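Local structure of thermophilic dibenzothiophene desulfurization enzyme C (Paenibacillus sp. A11-2, 5XDC) at residues V320-L323 and W324-N327; T235-A239 and S240-P244. The protein probably catalyses the flavin-dependent (FMNH2 and O2) oxidation of dibenzothiophene to its 5-oxide and then to the 5,5-dioxide. All coordinates share one frame; numbering follows the deposited sequence.

Interaction 1 (V320-L323 and W324-N327). With SO4 (sulfate ion), chain N; SO4 (sulfate ion), chain K.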
# COMPACT_ATOMS: atom_id res chain seq x y z
N VAL B 320 30.45 -0.79 -3.62
CA VAL B 320 30.97 0.27 -4.49
C VAL B 320 32.47 0.46 -4.25
O VAL B 320 33.27 0.55 -5.19
CB VAL B 320 30.21 1.59 -4.26
CG1 VAL B 320 30.95 2.75 -4.94
CG2 VAL B 320 28.77 1.47 -4.77
N GLN B 321 32.85 0.57 -2.98
CA GLN B 321 34.25 0.80 -2.64
C GLN B 321 35.12 -0.36 -3.12
O GLN B 321 36.21 -0.15 -3.67
CB GLN B 321 34.41 1.01 -1.14
CG GLN B 321 35.85 1.29 -0.70
CD GLN B 321 36.39 2.59 -1.27
OE1 GLN B 321 35.63 3.52 -1.53
NE2 GLN B 321 37.70 2.65 -1.47
N GLU B 322 34.65 -1.60 -2.92
CA GLU B 322 35.45 -2.75 -3.35
C GLU B 322 35.74 -2.70 -4.84
O GLU B 322 36.88 -2.89 -5.28
CB GLU B 322 34.73 -4.06 -2.98
CG GLU B 322 35.46 -5.32 -3.44
CD GLU B 322 36.65 -5.68 -2.57
OE1 GLU B 322 37.01 -4.88 -1.68
OE2 GLU B 322 37.23 -6.78 -2.77
N LEU B 323 34.71 -2.43 -5.66
CA LEU B 323 34.93 -2.43 -7.10
C LEU B 323 35.66 -1.18 -7.57
O LEU B 323 36.36 -1.22 -8.58
CB LEU B 323 33.59 -2.57 -7.83
CG LEU B 323 32.84 -3.89 -7.59
CD1 LEU B 323 31.61 -3.93 -8.42
CD2 LEU B 323 33.72 -5.11 -7.88
N TRP B 324 35.51 -0.07 -6.84
CA TRP B 324 36.26 1.16 -7.13
C TRP B 324 37.76 0.95 -7.02
O TRP B 324 38.53 1.61 -7.72
CB TRP B 324 35.82 2.23 -6.15
CG TRP B 324 36.47 3.59 -6.17
CD1 TRP B 324 37.38 4.08 -5.28
CD2 TRP B 324 36.20 4.66 -7.08
NE1 TRP B 324 37.69 5.38 -5.57
CE2 TRP B 324 36.98 5.76 -6.68
CE3 TRP B 324 35.36 4.80 -8.19
CZ2 TRP B 324 36.95 6.98 -7.35
CZ3 TRP B 324 35.33 6.01 -8.85
CH2 TRP B 324 36.12 7.08 -8.43
N GLU B 325 38.18 0.06 -6.11
CA GLU B 325 39.60 -0.21 -5.90
C GLU B 325 40.16 -1.24 -6.88
O GLU B 325 41.38 -1.41 -6.92
CB GLU B 325 39.82 -0.70 -4.46
CG GLU B 325 39.56 0.35 -3.40
CD GLU B 325 39.61 -0.22 -2.00
OE1 GLU B 325 39.86 -1.44 -1.87
OE2 GLU B 325 39.41 0.53 -1.03
N ARG B 326 39.32 -1.90 -7.67
CA ARG B 326 39.80 -2.92 -8.60
C ARG B 326 40.41 -2.28 -9.84
O ARG B 326 39.98 -1.21 -10.28
CB ARG B 326 38.66 -3.84 -9.03
CG ARG B 326 37.98 -4.58 -7.91
CD ARG B 326 38.78 -5.76 -7.43
NE ARG B 326 38.18 -6.38 -6.26
CZ ARG B 326 37.24 -7.32 -6.30
NH1 ARG B 326 36.79 -7.77 -7.45
NH2 ARG B 326 36.76 -7.82 -5.17
N ASN B 327 41.41 -2.95 -10.41
CA ASN B 327 41.95 -2.49 -11.68
C ASN B 327 41.02 -2.82 -12.83
O ASN B 327 40.93 -2.05 -13.79
CB ASN B 327 43.33 -3.12 -11.93
CG ASN B 327 44.34 -2.72 -10.88
OD1 ASN B 327 44.44 -1.54 -10.52
ND2 ASN B 327 45.09 -3.69 -10.37
S SO4 N . 42.08 -6.49 -9.98
O1 SO4 N . 41.36 -7.52 -9.24
O2 SO4 N . 42.29 -5.32 -9.12
O3 SO4 N . 43.38 -7.00 -10.40
O4 SO4 N . 41.30 -6.13 -11.17
S SO4 K . 34.46 -10.60 -6.49
O1 SO4 K . 34.30 -11.92 -5.88
O2 SO4 K . 34.51 -9.58 -5.44
O3 SO4 K . 35.71 -10.56 -7.26
O4 SO4 K . 33.34 -10.40 -7.41
O HOH W 1 37.07 -2.42 -0.12
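Glu-322 and Arg-326, four residues apart where helix 293-324 runs out, form a salt bridge (Glu-322 OE2 to Arg-326 NH2, 2.7 Å). The carboxylate comes in at the guanidinium edge, close to its plane, but is itself turned almost perpendicular, the planes standing 83° apart, and OE2 is used on its anti side. The same NH2 gives its other N-H to O2 of a sulfate at 2.9 Å, while NH1 holds O3 of that ion, which Arg-319 and Gln-333 also bind. The guanidinium is thereby fixed in rotation between a carboxylate and a bound anion, and CD2 of Leu-323 lies over one of its faces. With an alanine in place of Arg-326, the Glu-322 carboxylate would probably lose this counter-charge, close to the like charge of Glu-325, and the sulfate two of its donors. A second sulfate accepts a hydrogen bond through its O2 from the backbone N of Asn-327, 2.8 Å away; both ions probably come from the crystallisation liquor.

One residue earlier on each side, NE2 of Gln-321 donates a nearly straight bond (173°) to OE2 of Glu-325 at 2.8 Å. The bend at chi2 (64°) swings the amide forward to Glu-325. OE1 of Gln-321 is engaged by the backbone N of Trp-70. A water bonded to OE1 of Glu-322 bonds weakly to OE1 of Glu-325, linking two like charges.

The indole of Trp-324 takes its CD1 to 4.1 Å from NE2 of Gln-321 and meets Trp-70 edge-to-face. Val-320 and Leu-323 pack on Leu-337 of helix 331-363. The i/i+4 salt bridge and amide-carboxylate bond lie over the last turn of helix 293-324, where the backbone bonding passes from i/i+4 (Trp-324 N to Val-320 O) to i/i+3 (Arg-326 N to Leu-323 O), in the acyl-CoA dehydrogenase-type C-terminal domain.

Interaction 2 (T235-A239 and S240-P244)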
# COMPACT_ATOMS: atom_id res chain seq x y z
N THR B 235 30.55 5.41 -24.37
CA THR B 235 29.64 4.44 -24.98
C THR B 235 30.28 3.06 -25.05
O THR B 235 29.63 2.05 -24.77
CB THR B 235 29.23 4.93 -26.37
OG1 THR B 235 28.63 6.23 -26.26
CG2 THR B 235 28.24 3.99 -27.01
N ASP B 236 31.56 3.00 -25.41
CA ASP B 236 32.25 1.72 -25.44
C ASP B 236 32.34 1.10 -24.05
O ASP B 236 32.17 -0.12 -23.90
CB ASP B 236 33.65 1.90 -26.03
CG ASP B 236 33.63 2.37 -27.47
OD1 ASP B 236 32.60 2.18 -28.15
OD2 ASP B 236 34.64 2.93 -27.93
N ALA B 237 32.63 1.91 -23.03
CA ALA B 237 32.71 1.38 -21.67
C ALA B 237 31.36 0.86 -21.22
O ALA B 237 31.28 -0.20 -20.57
CB ALA B 237 33.21 2.46 -20.71
N PHE B 238 30.28 1.57 -21.55
CA PHE B 238 28.94 1.08 -21.23
C PHE B 238 28.69 -0.27 -21.89
O PHE B 238 28.23 -1.22 -21.25
CB PHE B 238 27.87 2.08 -21.69
CG PHE B 238 27.71 3.29 -20.80
CD1 PHE B 238 28.12 3.28 -19.48
CD2 PHE B 238 27.10 4.43 -21.30
CE1 PHE B 238 27.93 4.40 -18.68
CE2 PHE B 238 26.93 5.54 -20.49
CZ PHE B 238 27.35 5.52 -19.19
N ALA B 239 28.97 -0.36 -23.20
CA ALA B 239 28.71 -1.60 -23.93
C ALA B 239 29.52 -2.76 -23.37
O ALA B 239 29.06 -3.91 -23.41
CB ALA B 239 29.03 -1.41 -25.40
N SER B 240 30.71 -2.49 -22.84
CA SER B 240 31.57 -3.52 -22.28
C SER B 240 31.22 -3.87 -20.84
O SER B 240 31.68 -4.90 -20.35
CB SER B 240 33.03 -3.06 -22.33
OG SER B 240 33.46 -2.94 -23.68
N GLY B 241 30.44 -3.04 -20.15
CA GLY B 241 30.25 -3.23 -18.73
C GLY B 241 31.53 -3.16 -17.95
O GLY B 241 31.65 -3.80 -16.90
N SER B 242 32.51 -2.40 -18.44
CA SER B 242 33.83 -2.31 -17.81
C SER B 242 33.83 -1.29 -16.68
O SER B 242 32.83 -0.63 -16.38
CB SER B 242 34.88 -1.97 -18.87
OG SER B 242 34.52 -0.78 -19.55
N LYS B 243 34.99 -1.13 -16.04
CA LYS B 243 35.07 -0.32 -14.83
C LYS B 243 34.51 1.09 -14.99
O LYS B 243 33.85 1.56 -14.05
CB LYS B 243 36.52 -0.25 -14.34
CG LYS B 243 36.63 0.44 -12.99
CD LYS B 243 38.04 0.51 -12.47
CE LYS B 243 38.04 1.10 -11.06
NZ LYS B 243 39.39 1.37 -10.50
N PRO B 244 34.75 1.82 -16.09
CA PRO B 244 34.19 3.18 -16.17
C PRO B 244 32.68 3.21 -16.13
O PRO B 244 32.10 4.22 -15.71
CB PRO B 244 34.74 3.70 -17.51
CG PRO B 244 35.98 2.90 -17.73
CD PRO B 244 35.64 1.53 -17.22
O HOH W 2 32.67 -1.83 -26.15
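Ala-237 and Pro-244 face each other across the turn that ends helix 233-240, the methyl CB of Ala-237 lying 3.8 Å from CB of the proline ring, with CG a little farther off. Ser-242 comes in beside this pair. Its OG stands between its own backbone N and carbonyl carbon (chi1 56°), which brings the hydroxyl back over the last helical turn, 3.7 Å from the Ala-237 methyl. From there it gives a weak hydrogen bond to Ala-237 O.

On the outer side Ser-240 N bonds to Asp-236 O at 3.0 Å, and a water joins that carbonyl to OG of Ser-240. CB of Phe-238 points away from residues 240-244, and its ring meets Phe-412 edge-to-face, while Pro-244 rests on Phe-104 of helix 85-104.

Gly-241 N reaches Phe-238 O at 3.1 Å, coming from above the carbonyl plane, and Ser-242 N adds a weak bond of 3.3 Å to Ala-237 O. With the positive phi of Gly-241 (59°), which favours glycine, these 5→2 and 6→1 bonds make a Schellman motif closing the helix at its C-terminus, ahead of the 3-10 turn that leads to helix 247-276.

In the fold
Interactions 1 and 2 lie on the same side of the chain's centre, their own centres 15 Å apart. Lys-243, after the Schellman turn of interaction 2, connects them: its fully extended chain carries NZ to two backbone carbonyls of interaction 1, with probable hydrogen bonds of 2.7 Å to Arg-326 O and 2.9 Å to Trp-324 O. The ammonium thus joins the last residue of helix 293-324 to Arg-326 just beyond it; CE packs 3.8 Å from Leu-323 O. Interaction 1 lies away from the indole pocket and the FMN-binding residues. The Phe-238 side chain of interaction 2 is about 8 Å from those of Ser-129 and Tyr-413, which bind FMN in another structure of this protein, although none is bound to this chain.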